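Local coordinates for protein alanine racemase (Acinetobacter baumannii, PDB 4QHR) that belongs to the alanine racemase family, with an N-terminal TIM-barrel-like domain and a mostly beta C-terminal domain, and forms a two-chain assembly, at residues D275-A280 / C294-R299; R327-V332 / E342-L347. All coordinates share one frame; numbering follows the deposited sequence.

Interaction 1: D275-A280 / C294-R299; sequences DGYPRA and CPVVGR
Tyr277 and Val296 approach from opposite directions until the phenol OH of Tyr277 lies 3.7 Å from CG2 of Val296, a van der Waals contact of an oxygen with a methyl. The tyrosine gets there because CG stands anti to the backbone N (chi1 -170°), which sends the ring across toward the strand. One face of that ring is covered by its own neighbour, with CD of Pro278 packed over it near the rim.

The second part brings two arginines side by side, pointing the same way. Arg279 NH2 sits 3.8 Å from CD of Arg299 and 3.9 Å from its NE, over one face of the Arg299 guanidinium, and the two guanidinium planes are turned 52° apart. A water in plane at the edge of the Arg279 group bridges these like charges: it accepts from Arg279 NH2 at 3.2 Å and, weakly, from Arg299 NH1. Arg279 NH1 has its stronger partner in Thr338 of the second subunit.

This is plain loop-on-sheet packing of the C-terminal domain, at the subunit interface. Segment 275-280 belongs to the loop between strands 264-269 and 286-289; segment 294-299 continues from strand 292-297, which pairs antiparallel with 286-289 and 305-308, and Val287 and Ile305 of those strands also pack against Tyr277.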
loop_
_atom_site.group_PDB
_atom_site.type_symbol
_atom_site.label_atom_id
_atom_site.label_comp_id
_atom_site.label_asym_id
_atom_site.label_seq_id
_atom_site.Cartn_x
_atom_site.Cartn_y
_atom_site.Cartn_z
ATOM N N ASP A 275 3.997 -2.795 5.539
ATOM C CA ASP A 275 3.606 -1.486 6.062
ATOM C C ASP A 275 3.337 -0.457 4.977
ATOM O O ASP A 275 2.855 0.625 5.272
ATOM C CB ASP A 275 4.693 -0.938 6.936
ATOM C CG ASP A 275 5.037 -1.859 8.006
ATOM O OD1 ASP A 275 4.264 -1.829 8.995
ATOM O OD2 ASP A 275 6.031 -2.633 7.831
ATOM N N GLY A 276 3.638 -0.811 3.752
ATOM C CA GLY A 276 3.551 0.109 2.626
ATOM C C GLY A 276 4.873 0.768 2.260
ATOM O O GLY A 276 4.888 1.623 1.406
ATOM N N TYR A 277 5.993 0.353 2.860
ATOM C CA TYR A 277 7.280 0.790 2.365
ATOM C C TYR A 277 7.606 0.025 1.064
ATOM O O TYR A 277 7.489 -1.194 1.065
ATOM C CB TYR A 277 8.345 0.522 3.417
ATOM C CG TYR A 277 9.691 1.156 3.099
ATOM C CD1 TYR A 277 9.882 2.527 3.212
ATOM C CD2 TYR A 277 10.741 0.402 2.684
ATOM C CE1 TYR A 277 11.110 3.116 2.930
ATOM C CE2 TYR A 277 11.990 0.967 2.425
ATOM C CZ TYR A 277 12.164 2.328 2.531
ATOM O OH TYR A 277 13.411 2.878 2.258
ATOM N N PRO A 278 7.966 0.726 -0.039
ATOM C CA PRO A 278 8.004 0.052 -1.334
ATOM C C PRO A 278 9.160 -0.928 -1.427
ATOM O O PRO A 278 10.193 -0.689 -0.813
ATOM C CB PRO A 278 8.207 1.179 -2.347
ATOM C CG PRO A 278 7.995 2.444 -1.628
ATOM C CD PRO A 278 8.212 2.185 -0.167
ATOM N N ARG A 279 8.965 -2.001 -2.188
ATOM C CA ARG A 279 9.901 -3.104 -2.249
ATOM C C ARG A 279 10.941 -2.927 -3.326
ATOM O O ARG A 279 12.130 -3.194 -3.063
ATOM C CB ARG A 279 9.155 -4.429 -2.556
ATOM C CG ARG A 279 10.003 -5.655 -2.706
ATOM C CD ARG A 279 9.199 -6.941 -2.964
ATOM N NE ARG A 279 10.111 -8.011 -3.383
ATOM C CZ ARG A 279 10.544 -8.197 -4.645
ATOM N NH1 ARG A 279 10.114 -7.424 -5.658
ATOM N NH2 ARG A 279 11.371 -9.197 -4.920
ATOM N N ALA A 280 10.515 -2.564 -4.524
ATOM C CA ALA A 280 11.369 -2.783 -5.685
ATOM C C ALA A 280 12.004 -1.460 -6.175
ATOM O O ALA A 280 11.310 -0.557 -6.597
ATOM C CB ALA A 280 10.591 -3.481 -6.793
ATOM N N CYS A 294 21.583 6.788 5.089
ATOM C CA CYS A 294 22.118 5.443 5.088
ATOM C C CYS A 294 21.461 4.587 4.014
ATOM O O CYS A 294 20.222 4.536 3.936
ATOM C CB CYS A 294 21.878 4.775 6.442
ATOM S SG CYS A 294 22.552 5.727 7.795
ATOM N N PRO A 295 22.270 3.899 3.183
ATOM C CA PRO A 295 21.688 3.108 2.133
ATOM C C PRO A 295 20.920 1.874 2.629
ATOM O O PRO A 295 21.299 1.223 3.616
ATOM C CB PRO A 295 22.892 2.670 1.293
ATOM C CG PRO A 295 24.062 2.819 2.141
ATOM C CD PRO A 295 23.744 3.846 3.180
ATOM N N VAL A 296 19.805 1.610 1.953
ATOM C CA VAL A 296 19.035 0.396 2.134
ATOM C C VAL A 296 19.782 -0.692 1.340
ATOM O O VAL A 296 20.143 -0.485 0.180
ATOM C CB VAL A 296 17.587 0.583 1.607
ATOM C CG1 VAL A 296 16.792 -0.693 1.729
ATOM C CG2 VAL A 296 16.902 1.749 2.290
ATOM N N VAL A 297 20.036 -1.837 1.964
ATOM C CA VAL A 297 20.854 -2.872 1.353
ATOM C C VAL A 297 20.112 -4.171 1.225
ATOM O O VAL A 297 19.360 -4.580 2.153
ATOM C CB VAL A 297 22.200 -3.108 2.074
ATOM C CG1 VAL A 297 22.998 -1.816 2.005
ATOM C CG2 VAL A 297 22.052 -3.523 3.531
ATOM N N GLY A 298 20.300 -4.812 0.084
ATOM C CA GLY A 298 19.611 -6.082 -0.198
ATOM C C GLY A 298 18.101 -5.854 -0.347
ATOM O O GLY A 298 17.634 -4.737 -0.349
ATOM N N ARG A 299 17.315 -6.915 -0.434
ATOM C CA ARG A 299 15.881 -6.745 -0.661
ATOM C C ARG A 299 15.075 -6.285 0.574
ATOM O O ARG A 299 15.397 -6.592 1.772
ATOM C CB ARG A 299 15.263 -8.051 -1.180
ATOM C CG ARG A 299 15.683 -8.356 -2.624
ATOM C CD ARG A 299 14.758 -9.361 -3.270
ATOM N NE ARG A 299 15.249 -9.770 -4.590
ATOM C CZ ARG A 299 15.163 -11.010 -5.101
ATOM N NH1 ARG A 299 14.619 -12.010 -4.411
ATOM N NH2 ARG A 299 15.634 -11.256 -6.322
HETATM O O HOH W 1 11.976 -11.034 -2.410
#

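Interaction 2: R327-V332 / E342-L347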
loop_
_atom_site.group_PDB
_atom_site.type_symbol
_atom_site.label_atom_id
_atom_site.label_comp_id
_atom_site.label_asym_id
_atom_site.label_seq_id
_atom_site.Cartn_x
_atom_site.Cartn_y
_atom_site.Cartn_z
ATOM N N ARG A 327 14.605 12.735 4.617
ATOM C CA ARG A 327 14.592 11.968 3.352
ATOM C C ARG A 327 13.269 12.276 2.649
ATOM O O ARG A 327 12.184 11.924 3.140
ATOM C CB ARG A 327 14.712 10.486 3.633
ATOM C CG ARG A 327 14.743 9.536 2.442
ATOM C CD ARG A 327 15.877 9.844 1.475
ATOM N NE ARG A 327 15.865 8.899 0.347
ATOM C CZ ARG A 327 16.540 9.052 -0.776
ATOM N NH1 ARG A 327 17.319 10.129 -0.946
ATOM N NH2 ARG A 327 16.409 8.142 -1.745
ATOM N N LEU A 328 13.340 12.947 1.512
ATOM C CA LEU A 328 12.126 13.477 0.865
ATOM C C LEU A 328 11.383 12.362 0.156
ATOM O O LEU A 328 11.995 11.582 -0.587
ATOM C CB LEU A 328 12.431 14.626 -0.084
ATOM C CG LEU A 328 13.086 15.834 0.582
ATOM C CD1 LEU A 328 13.623 16.739 -0.495
ATOM C CD2 LEU A 328 12.090 16.576 1.477
ATOM N N VAL A 329 10.061 12.298 0.405
ATOM C CA VAL A 329 9.220 11.251 -0.196
ATOM C C VAL A 329 9.394 11.173 -1.716
ATOM O O VAL A 329 9.394 10.071 -2.236
ATOM C CB VAL A 329 7.740 11.375 0.189
ATOM C CG1 VAL A 329 7.107 12.574 -0.519
ATOM C CG2 VAL A 329 6.985 10.111 -0.132
ATOM N N ASP A 330 9.556 12.304 -2.421
ATOM C CA ASP A 330 9.782 12.248 -3.896
ATOM C C ASP A 330 11.151 11.659 -4.310
ATOM O O ASP A 330 11.288 11.151 -5.415
ATOM C CB ASP A 330 9.589 13.633 -4.564
ATOM C CG ASP A 330 8.200 14.136 -4.420
ATOM O OD1 ASP A 330 7.300 13.465 -4.945
ATOM O OD2 ASP A 330 8.023 15.179 -3.764
ATOM N N ASP A 331 12.166 11.743 -3.451
ATOM C CA ASP A 331 13.439 11.049 -3.735
ATOM C C ASP A 331 13.268 9.530 -3.555
ATOM O O ASP A 331 13.775 8.726 -4.340
ATOM C CB ASP A 331 14.584 11.567 -2.871
ATOM C CG ASP A 331 14.936 13.010 -3.162
ATOM O OD1 ASP A 331 14.677 13.442 -4.274
ATOM O OD2 ASP A 331 15.461 13.715 -2.305
ATOM N N VAL A 332 12.556 9.126 -2.507
ATOM C CA VAL A 332 12.231 7.698 -2.334
ATOM C C VAL A 332 11.428 7.198 -3.531
ATOM O O VAL A 332 11.736 6.131 -4.118
ATOM C CB VAL A 332 11.432 7.404 -1.033
ATOM C CG1 VAL A 332 11.187 5.941 -0.924
ATOM C CG2 VAL A 332 12.183 7.886 0.174
ATOM N N GLU A 342 2.064 8.192 -5.176
ATOM C CA GLU A 342 1.782 6.757 -4.987
ATOM C C GLU A 342 2.264 6.238 -3.643
ATOM O O GLU A 342 1.599 5.423 -3.058
ATOM C CB GLU A 342 2.344 5.902 -6.133
ATOM C CG GLU A 342 2.049 4.421 -5.951
ATOM C CD GLU A 342 2.456 3.542 -7.070
ATOM O OE1 GLU A 342 3.452 3.898 -7.801
ATOM O OE2 GLU A 342 1.799 2.483 -7.211
ATOM N N LEU A 343 3.409 6.715 -3.154
ATOM C CA LEU A 343 3.969 6.253 -1.875
ATOM C C LEU A 343 3.050 6.678 -0.730
ATOM O O LEU A 343 2.785 5.919 0.233
ATOM C CB LEU A 343 5.378 6.754 -1.649
ATOM C CG LEU A 343 6.539 5.955 -2.238
ATOM C CD1 LEU A 343 6.312 5.858 -3.692
ATOM C CD2 LEU A 343 7.886 6.570 -1.931
ATOM N N LEU A 344 2.506 7.868 -0.890
ATOM C CA LEU A 344 1.708 8.471 0.136
ATOM C C LEU A 344 0.364 7.736 0.263
ATOM O O LEU A 344 -0.170 7.655 1.376
ATOM C CB LEU A 344 1.542 9.998 -0.113
ATOM C CG LEU A 344 2.814 10.853 -0.039
ATOM C CD1 LEU A 344 2.577 12.246 -0.615
ATOM C CD2 LEU A 344 3.318 10.918 1.414
ATOM N N CYS A 345 -0.119 7.194 -0.853
ATOM C CA CYS A 345 -1.429 6.526 -0.942
ATOM C C CYS A 345 -1.437 5.027 -0.673
ATOM O O CYS A 345 -2.526 4.480 -0.510
ATOM C CB CYS A 345 -2.059 6.748 -2.330
ATOM S SG CYS A 345 -2.606 8.427 -2.569
ATOM N N ARG A 346 -0.274 4.340 -0.651
ATOM C CA ARG A 346 -0.273 2.867 -0.572
ATOM C C ARG A 346 0.430 2.329 0.702
ATOM O O ARG A 346 1.130 1.346 0.675
ATOM C CB ARG A 346 0.312 2.316 -1.836
ATOM C CG ARG A 346 -0.665 2.417 -3.048
ATOM C CD ARG A 346 -0.065 1.767 -4.250
ATOM N NE ARG A 346 0.160 0.298 -4.106
ATOM C CZ ARG A 346 1.081 -0.386 -4.792
ATOM N NH1 ARG A 346 1.900 0.236 -5.653
ATOM N NH2 ARG A 346 1.233 -1.705 -4.632
ATOM N N LEU A 347 0.237 3.030 1.807
ATOM C CA LEU A 347 0.648 2.566 3.134
ATOM C C LEU A 347 -0.430 1.642 3.677
ATOM O O LEU A 347 -1.629 1.799 3.399
ATOM C CB LEU A 347 0.800 3.736 4.086
ATOM C CG LEU A 347 1.861 4.742 3.687
ATOM C CD1 LEU A 347 1.695 5.974 4.491
ATOM C CD2 LEU A 347 3.242 4.154 3.873
#
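Leu343 touches both Val329 and Val332 of the facing helix and has the largest share of the surface buried here. Against Val329 it slides past in the opposite direction: CG2 of Val329 meets CB of Leu343 at 4.0 Å, while CD2 of Leu343 runs on to lie 3.8 Å from the backbone O of Val329. The same CD2 then comes obliquely onto Val332, 3.5 Å from its CG1, the shortest approach between the segments. In Val332 a chi1 of -178° carries CG1 to that leucine methyl. CG2 of Val329 has a second partner in CD2 of Leu344, 4.1 Å away; chi1 of 72° in Val329 turns CG2, rather than CG1, toward both leucines. About one helical turn apart, Val329 and Val332 present themselves on the same side, Val332 to Leu343 and Val329 to both leucines. The side chains that meet across the segments are all aliphatic, and the Val329 carbonyl O is the one polar atom that a methyl rests near.

The polar groups lie off this interface. Arg346 NH1 bonds Glu342 OE2 at 2.7 Å in a salt bridge with an N-H...O angle of 139°, the oxygen being met from above the carboxylate plane. Glu342 OE2 also accepts from Arg279 N of the second subunit, so this pair faces the other chain.

Trp323 packs on Val329. The result is a small aliphatic core between two short consecutive helices, 329-335 and 340-345, joined by a brief loop and packed on the mixed beta-sheet of the C-terminal domain through Leu344 and Met234 of strand 234-246.

Overall arrangement
Within the C-terminal part of the chain, the backbone first passes through 275-280 and returns at 294-299, so interaction 1 closes a loop of 13 intervening residues that contains strand 286-289. Interaction 2 opens only later, at 327-332, and closes at 342-347 after nine residues; the two loops follow in series, neither nesting nor crossing. Their centres nevertheless lie about 12 Å apart, and they touch through 275-280 and 342-347: Pro278 CG is 3.9 Å from Leu343 CG, and Asp275 O is 3.8 Å from Leu347 CD2. Strand 292-297, the loop between strands 264-269 and 286-289, and the helix pair are thereby linked, and both contacts also reach the second subunit.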